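Local coordinates for protein restriction endonuclease AspBHI (Azoarcus sp., PDB 4OC8) that probably binds DNA and cuts it as an endonuclease, being a modification-dependent restriction enzyme that assembles as a tetramer, at residues T2-L14 with A18-G29. Residues are numbered along the deposited sequence; the frame is centred on the assembly and turned at random.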
ATOM      1  N   THR A   2     -34.748   0.154 -12.362  1.00 88.17           N
ATOM      2  CA  THR A   2     -33.645   0.133 -13.316  1.00 82.38           C
ATOM      3  C   THR A   2     -33.431  -1.253 -13.929  1.00 74.69           C
ATOM      4  O   THR A   2     -32.323  -1.793 -13.908  1.00 70.51           O
ATOM      5  CB  THR A   2     -32.333   0.642 -12.679  1.00 83.02           C
ATOM      6  OG1 THR A   2     -32.197   0.098 -11.359  1.00 76.23           O
ATOM      7  CG2 THR A   2     -32.340   2.162 -12.595  1.00 69.51           C
ATOM      8  N   PHE A   3     -34.504  -1.822 -14.472  1.00 72.75           N
ATOM      9  CA  PHE A   3     -34.434  -3.089 -15.194  1.00 71.57           C
ATOM     10  C   PHE A   3     -35.195  -2.969 -16.511  1.00 66.06           C
ATOM     11  O   PHE A   3     -36.400  -2.727 -16.515  1.00 80.99           O
ATOM     12  CB  PHE A   3     -35.012  -4.230 -14.351  1.00 71.51           C
ATOM     13  CG  PHE A   3     -35.009  -5.562 -15.048  1.00 74.10           C
ATOM     14  CD1 PHE A   3     -36.107  -5.981 -15.784  1.00 79.64           C
ATOM     15  CD2 PHE A   3     -33.906  -6.398 -14.966  1.00 73.52           C
ATOM     16  CE1 PHE A   3     -36.106  -7.205 -16.427  1.00 79.38           C
ATOM     17  CE2 PHE A   3     -33.898  -7.626 -15.606  1.00 72.45           C
ATOM     18  CZ  PHE A   3     -34.999  -8.029 -16.337  1.00 79.49           C
ATOM     19  N   PHE A   4     -34.494  -3.143 -17.625  1.00 56.62           N
ATOM     20  CA  PHE A   4     -35.094  -2.934 -18.937  1.00 61.52           C
ATOM     21  C   PHE A   4     -35.037  -4.189 -19.787  1.00 70.45           C
ATOM     22  O   PHE A   4     -33.983  -4.812 -19.915  1.00 69.62           O
ATOM     23  CB  PHE A   4     -34.398  -1.779 -19.649  1.00 59.28           C
ATOM     24  CG  PHE A   4     -34.312  -0.534 -18.821  1.00 64.50           C
ATOM     25  CD1 PHE A   4     -35.460   0.159 -18.474  1.00 61.54           C
ATOM     26  CD2 PHE A   4     -33.089  -0.058 -18.385  1.00 59.48           C
ATOM     27  CE1 PHE A   4     -35.387   1.302 -17.708  1.00 59.87           C
ATOM     28  CE2 PHE A   4     -33.009   1.088 -17.620  1.00 54.38           C
ATOM     29  CZ  PHE A   4     -34.161   1.768 -17.279  1.00 60.16           C
ATOM     30  N   THR A   5     -36.170  -4.552 -20.383  1.00 73.13           N
ATOM     31  CA  THR A   5     -36.269  -5.839 -21.066  1.00 77.94           C
ATOM     32  C   THR A   5     -36.813  -5.785 -22.498  1.00 87.07           C
ATOM     33  O   THR A   5     -36.148  -6.236 -23.432  1.00 88.31           O
ATOM     34  CB  THR A   5     -37.078  -6.862 -20.228  1.00 82.91           C
ATOM     35  OG1 THR A   5     -37.406  -7.997 -21.039  1.00 89.07           O
ATOM     36  CG2 THR A   5     -38.359  -6.231 -19.673  1.00 78.88           C
ATOM     37  N   GLY A   6     -38.013  -5.243 -22.669  1.00 83.42           N
ATOM     38  CA  GLY A   6     -38.694  -5.314 -23.949  1.00 81.43           C
ATOM     39  C   GLY A   6     -38.297  -4.226 -24.921  1.00 77.91           C
ATOM     40  O   GLY A   6     -37.119  -3.879 -25.032  1.00 71.03           O
ATOM     41  N   GLU A   7     -39.293  -3.694 -25.627  1.00 81.62           N
ATOM     42  CA  GLU A   7     -39.104  -2.639 -26.625  1.00 80.78           C
ATOM     43  C   GLU A   7     -38.403  -1.409 -26.046  1.00 74.55           C
ATOM     44  O   GLU A   7     -37.861  -0.580 -26.787  1.00 70.23           O
ATOM     45  CB  GLU A   7     -40.457  -2.245 -27.226  1.00 83.81           C
ATOM     46  CG  GLU A   7     -41.514  -1.884 -26.183  1.00 99.89           C
ATOM     47  CD  GLU A   7     -42.884  -1.626 -26.789  1.00101.15           C
ATOM     48  OE1 GLU A   7     -42.984  -0.806 -27.727  1.00 96.76           O
ATOM     49  OE2 GLU A   7     -43.864  -2.249 -26.325  1.00 90.14           O
ATOM     50  N   THR A   8     -38.414  -1.316 -24.717  1.00 66.89           N
ATOM     51  CA  THR A   8     -37.734  -0.261 -23.969  1.00 68.48           C
ATOM     52  C   THR A   8     -36.264  -0.093 -24.380  1.00 70.84           C
ATOM     53  O   THR A   8     -35.693   0.996 -24.263  1.00 67.13           O
ATOM     54  CB  THR A   8     -37.822  -0.540 -22.453  1.00 59.03           C
ATOM     55  OG1 THR A   8     -39.190  -0.758 -22.089  1.00 63.69           O
ATOM     56  CG2 THR A   8     -37.269   0.621 -21.644  1.00 60.93           C
ATOM     57  N   LEU A   9     -35.668  -1.168 -24.888  1.00 58.90           N
ATOM     58  CA  LEU A   9     -34.267  -1.157 -25.300  1.00 51.76           C
ATOM     59  C   LEU A   9     -34.006  -0.296 -26.539  1.00 58.22           C
ATOM     60  O   LEU A   9     -32.853  -0.051 -26.898  1.00 50.67           O
ATOM     61  CB  LEU A   9     -33.777  -2.582 -25.542  1.00 53.32           C
ATOM     62  CG  LEU A   9     -33.904  -3.540 -24.360  1.00 54.41           C
ATOM     63  CD1 LEU A   9     -33.536  -4.947 -24.789  1.00 52.95           C
ATOM     64  CD2 LEU A   9     -33.024  -3.081 -23.210  1.00 59.09           C
ATOM     65  N   GLY A  10     -35.072   0.158 -27.191  1.00 56.35           N
ATOM     66  CA  GLY A  10     -34.930   1.067 -28.314  1.00 57.29           C
ATOM     67  C   GLY A  10     -35.116   2.519 -27.907  1.00 63.35           C
ATOM     68  O   GLY A  10     -35.057   3.423 -28.746  1.00 57.11           O
ATOM     69  N   GLN A  11     -35.324   2.749 -26.614  1.00 61.47           N
ATOM     70  CA  GLN A  11     -35.667   4.085 -26.133  1.00 67.60           C
ATOM     71  C   GLN A  11     -34.815   4.579 -24.960  1.00 65.65           C
ATOM     72  O   GLN A  11     -34.372   5.729 -24.952  1.00 69.11           O
ATOM     73  CB  GLN A  11     -37.157   4.145 -25.766  1.00 76.56           C
ATOM     74  CG  GLN A  11     -38.087   4.057 -26.972  1.00 75.82           C
ATOM     75  CD  GLN A  11     -39.460   3.522 -26.620  1.00 83.39           C
ATOM     76  OE1 GLN A  11     -39.717   3.136 -25.478  1.00 90.26           O
ATOM     77  NE2 GLN A  11     -40.352   3.492 -27.605  1.00 70.82           N
ATOM     78  N   VAL A  12     -34.592   3.716 -23.974  1.00 59.33           N
ATOM     79  CA  VAL A  12     -33.896   4.117 -22.751  1.00 56.30           C
ATOM     80  C   VAL A  12     -32.395   4.387 -22.965  1.00 48.58           C
ATOM     81  O   VAL A  12     -31.756   3.790 -23.828  1.00 42.76           O
ATOM     82  CB  VAL A  12     -34.117   3.079 -21.618  1.00 52.58           C
ATOM     83  CG1 VAL A  12     -33.421   1.771 -21.944  1.00 55.93           C
ATOM     84  CG2 VAL A  12     -33.647   3.620 -20.278  1.00 62.86           C
ATOM     85  N   ASP A  13     -31.848   5.314 -22.184  1.00 53.13           N
ATOM     86  CA  ASP A  13     -30.422   5.617 -22.218  1.00 53.44           C
ATOM     87  C   ASP A  13     -29.590   4.523 -21.539  1.00 50.01           C
ATOM     88  O   ASP A  13     -30.132   3.585 -20.953  1.00 42.74           O
ATOM     89  CB  ASP A  13     -30.152   6.965 -21.542  1.00 43.37           C
ATOM     90  CG  ASP A  13     -30.401   8.141 -22.465  1.00 49.56           C
ATOM     91  OD1 ASP A  13     -30.204   7.971 -23.689  1.00 50.22           O
ATOM     92  OD2 ASP A  13     -30.787   9.227 -21.970  1.00 36.05           O
ATOM     93  N   LEU A  14     -28.269   4.656 -21.623  1.00 40.82           N
ATOM     94  CA  LEU A  14     -27.353   3.739 -20.954  1.00 41.25           C
ATOM     95  C   LEU A  14     -27.005   4.247 -19.558  1.00 40.05           C
ATOM     96  O   LEU A  14     -26.226   5.190 -19.412  1.00 40.02           O
ATOM     97  CB  LEU A  14     -26.069   3.566 -21.768  1.00 44.44           C
ATOM     98  CG  LEU A  14     -26.067   2.590 -22.945  1.00 35.82           C
ATOM     99  CD1 LEU A  14     -26.975   3.065 -24.059  1.00 44.45           C
ATOM    100  CD2 LEU A  14     -24.655   2.418 -23.453  1.00 36.11           C
ATOM    101  N   ALA A  18     -27.296  -0.236 -14.537  1.00 43.02           N
ATOM    102  CA  ALA A  18     -28.657  -0.631 -14.891  1.00 40.74           C
ATOM    103  C   ALA A  18     -28.635  -1.957 -15.649  1.00 48.43           C
ATOM    104  O   ALA A  18     -27.677  -2.262 -16.364  1.00 44.38           O
ATOM    105  CB  ALA A  18     -29.337   0.445 -15.714  1.00 35.27           C
ATOM    106  N   VAL A  19     -29.689  -2.748 -15.489  1.00 48.10           N
ATOM    107  CA  VAL A  19     -29.715  -4.078 -16.084  1.00 49.55           C
ATOM    108  C   VAL A  19     -30.559  -4.128 -17.351  1.00 46.80           C
ATOM    109  O   VAL A  19     -31.730  -3.765 -17.353  1.00 57.94           O
ATOM    110  CB  VAL A  19     -30.197  -5.140 -15.080  1.00 51.09           C
ATOM    111  CG1 VAL A  19     -30.380  -6.480 -15.772  1.00 53.63           C
ATOM    112  CG2 VAL A  19     -29.207  -5.259 -13.930  1.00 48.15           C
ATOM    113  N   TYR A  20     -29.940  -4.584 -18.429  1.00 41.19           N
ATOM    114  CA  TYR A  20     -30.582  -4.673 -19.723  1.00 50.88           C
ATOM    115  C   TYR A  20     -30.690  -6.134 -20.130  1.00 53.11           C
ATOM    116  O   TYR A  20     -29.690  -6.782 -20.433  1.00 56.28           O
ATOM    117  CB  TYR A  20     -29.780  -3.878 -20.750  1.00 49.64           C
ATOM    118  CG  TYR A  20     -29.620  -2.427 -20.367  1.00 44.72           C
ATOM    119  CD1 TYR A  20     -28.587  -2.017 -19.541  1.00 47.10           C
ATOM    120  CD2 TYR A  20     -30.517  -1.469 -20.817  1.00 47.03           C
ATOM    121  CE1 TYR A  20     -28.444  -0.692 -19.181  1.00 46.88           C
ATOM    122  CE2 TYR A  20     -30.381  -0.144 -20.465  1.00 42.65           C
ATOM    123  CZ  TYR A  20     -29.344   0.241 -19.646  1.00 40.59           C
ATOM    124  OH  TYR A  20     -29.202   1.563 -19.292  1.00 39.73           O
ATOM    125  N   ALA A  21     -31.916  -6.645 -20.126  1.00 56.63           N
ATOM    126  CA  ALA A  21     -32.169  -8.063 -20.340  1.00 51.85           C
ATOM    127  C   ALA A  21     -32.700  -8.349 -21.736  1.00 66.77           C
ATOM    128  O   ALA A  21     -33.351  -7.504 -22.351  1.00 72.93           O
ATOM    129  CB  ALA A  21     -33.146  -8.576 -19.296  1.00 58.68           C
ATOM    130  N   GLY A  22     -32.420  -9.551 -22.228  1.00 66.90           N
ATOM    131  CA  GLY A  22     -32.949  -9.994 -23.503  1.00 68.58           C
ATOM    132  C   GLY A  22     -34.371 -10.501 -23.361  1.00 78.33           C
ATOM    133  O   GLY A  22     -34.895 -10.605 -22.253  1.00 79.92           O
ATOM    134  N   TYR A  23     -34.997 -10.815 -24.490  1.00 84.13           N
ATOM    135  CA  TYR A  23     -36.370 -11.303 -24.504  1.00 85.65           C
ATOM    136  C   TYR A  23     -36.508 -12.419 -25.533  1.00 96.85           C
ATOM    137  O   TYR A  23     -35.720 -12.495 -26.478  1.00 99.53           O
ATOM    138  CB  TYR A  23     -37.333 -10.161 -24.841  1.00 81.72           C
ATOM    139  CG  TYR A  23     -36.993  -9.453 -26.135  1.00 86.77           C
ATOM    140  CD1 TYR A  23     -37.541  -9.867 -27.344  1.00 89.82           C
ATOM    141  CD2 TYR A  23     -36.117  -8.376 -26.150  1.00 86.39           C
ATOM    142  CE1 TYR A  23     -37.226  -9.224 -28.530  1.00 88.36           C
ATOM    143  CE2 TYR A  23     -35.797  -7.728 -27.331  1.00 78.06           C
ATOM    144  CZ  TYR A  23     -36.352  -8.155 -28.516  1.00 76.71           C
ATOM    145  OH  TYR A  23     -36.029  -7.510 -29.685  1.00 72.18           O
ATOM    146  N   LYS A  24     -37.506 -13.277 -25.354  1.00100.43           N
ATOM    147  CA  LYS A  24     -37.743 -14.371 -26.294  1.00100.55           C
ATOM    148  C   LYS A  24     -38.505 -13.892 -27.526  1.00 91.70           C
ATOM    149  O   LYS A  24     -39.545 -13.245 -27.411  1.00 85.45           O
ATOM    150  CB  LYS A  24     -38.485 -15.525 -25.613  1.00100.39           C
ATOM    151  CG  LYS A  24     -37.629 -16.315 -24.628  1.00106.95           C
ATOM    152  CD  LYS A  24     -38.434 -17.390 -23.914  1.00100.63           C
ATOM    153  CE  LYS A  24     -39.063 -18.361 -24.900  1.00103.61           C
ATOM    154  NZ  LYS A  24     -39.833 -19.429 -24.206  1.00103.48           N
ATOM    155  N   THR A  25     -37.973 -14.210 -28.705  1.00103.11           N
ATOM    156  CA  THR A  25     -38.577 -13.788 -29.969  1.00114.50           C
ATOM    157  C   THR A  25     -39.347 -14.916 -30.672  1.00123.44           C
ATOM    158  O   THR A  25     -40.580 -14.908 -30.700  1.00113.33           O
ATOM    159  CB  THR A  25     -37.528 -13.153 -30.923  1.00107.93           C
ATOM    160  OG1 THR A  25     -38.005 -13.207 -32.274  1.00115.31           O
ATOM    161  CG2 THR A  25     -36.186 -13.876 -30.830  1.00 92.83           C
ATOM    162  N   GLU A  26     -38.621 -15.878 -31.237  1.00132.52           N
ATOM    163  CA  GLU A  26     -39.238 -17.032 -31.892  1.00123.48           C
ATOM    164  C   GLU A  26     -38.472 -18.327 -31.629  1.00124.78           C
ATOM    165  O   GLU A  26     -37.263 -18.399 -31.855  1.00128.09           O
ATOM    166  CB  GLU A  26     -39.361 -16.809 -33.405  1.00113.33           C
ATOM    167  CG  GLU A  26     -40.621 -16.074 -33.839  1.00114.26           C
ATOM    168  CD  GLU A  26     -40.462 -14.567 -33.824  1.00121.99           C
ATOM    169  OE1 GLU A  26     -39.320 -14.084 -33.986  1.00120.16           O
ATOM    170  OE2 GLU A  26     -41.480 -13.865 -33.651  1.00113.08           O
ATOM    171  N   ARG A  27     -39.194 -19.336 -31.148  1.00134.29           N
ATOM    172  CA  ARG A  27     -38.688 -20.706 -31.000  1.00149.46           C
ATOM    173  C   ARG A  27     -37.322 -20.843 -30.317  1.00150.94           C
ATOM    174  O   ARG A  27     -36.346 -21.257 -30.945  1.00142.42           O
ATOM    175  CB  ARG A  27     -38.671 -21.422 -32.357  1.00140.26           C
ATOM    176  CG  ARG A  27     -40.046 -21.581 -32.997  1.00140.91           C
ATOM    177  CD  ARG A  27     -40.957 -22.475 -32.165  1.00129.65           C
ATOM    178  NE  ARG A  27     -40.491 -23.859 -32.131  1.00128.56           N
ATOM    179  CZ  ARG A  27     -40.881 -24.803 -32.982  1.00129.23           C
ATOM    180  NH1 ARG A  27     -41.754 -24.520 -33.941  1.00114.20           N
ATOM    181  NH2 ARG A  27     -40.400 -26.034 -32.874  1.00130.90           N
ATOM    182  N   GLY A  28     -37.264 -20.497 -29.034  1.00150.22           N
ATOM    183  CA  GLY A  28     -36.053 -20.664 -28.250  1.00143.35           C
ATOM    184  C   GLY A  28     -35.004 -19.597 -28.498  1.00147.69           C
ATOM    185  O   GLY A  28     -34.019 -19.503 -27.763  1.00143.22           O
ATOM    186  N   GLY A  29     -35.211 -18.794 -29.537  1.00144.14           N
ATOM    187  CA  GLY A  29     -34.284 -17.730 -29.875  1.00128.28           C
ATOM    188  C   GLY A  29     -34.309 -16.621 -28.845  1.00115.69           C
ATOM    189  O   GLY A  29     -35.360 -16.049 -28.562  1.00111.44           O
TER
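Phe3 and Phe4 run parallel to Val19 and Tyr20 as two short strands, joined by three nearly straight backbone hydrogen bonds: Val19 N to Thr2 O at 3.2 Å, Phe4 N to Val19 O at 2.8 Å, and Ala21 N to Phe4 O. Because neighbouring residues of a strand alternate in direction, the pair has two different faces. On one, the Phe3 ring reaches along the partner strand, its CG anti to the backbone N (chi1 178°), which lets CD2 meet Val19 CG1 and CZ come 3.5 Å from Ala21 CB. On the other, the side chains of Phe4 and Tyr20 leave their strands in the same direction, and their rings meet obliquely, the planes inclined at 37°, with Phe4 CD2 against Tyr20 CE2. Val12 serves both rings: CG2 sits over a face of Phe4, offset toward its rim, while CG1 meets the edge of Tyr20 in its plane. Leu9 CD2 also approaches that edge, 3.8 Å from Tyr20 CD2, from the 3-10 turn of residues 7-10. The pair belongs to the mixed sheet of the N-terminal region, whose sequence family falls in the PUA clan; there strand 19-24 has the first strand of the chain along one edge and strand 133-142 along the other. The chain makes this parallel pairing by looping back past Leu14, and Tyr20 ties that loop to the sheet: its OH donates to Asp13 O at 2.8 Å, on a lone pair in the carbonyl plane, and takes a hydrogen bond from Ile15 N. A phenylalanine in place of Tyr20 would probably keep the ring packing but leave Asp13 O and Ile15 N without their shared hydroxyl partner. Where residues 5 and 6 turn away, the Tyr23 ring packs loosely near Thr5 O and, with its edge, near Leu9 CD1.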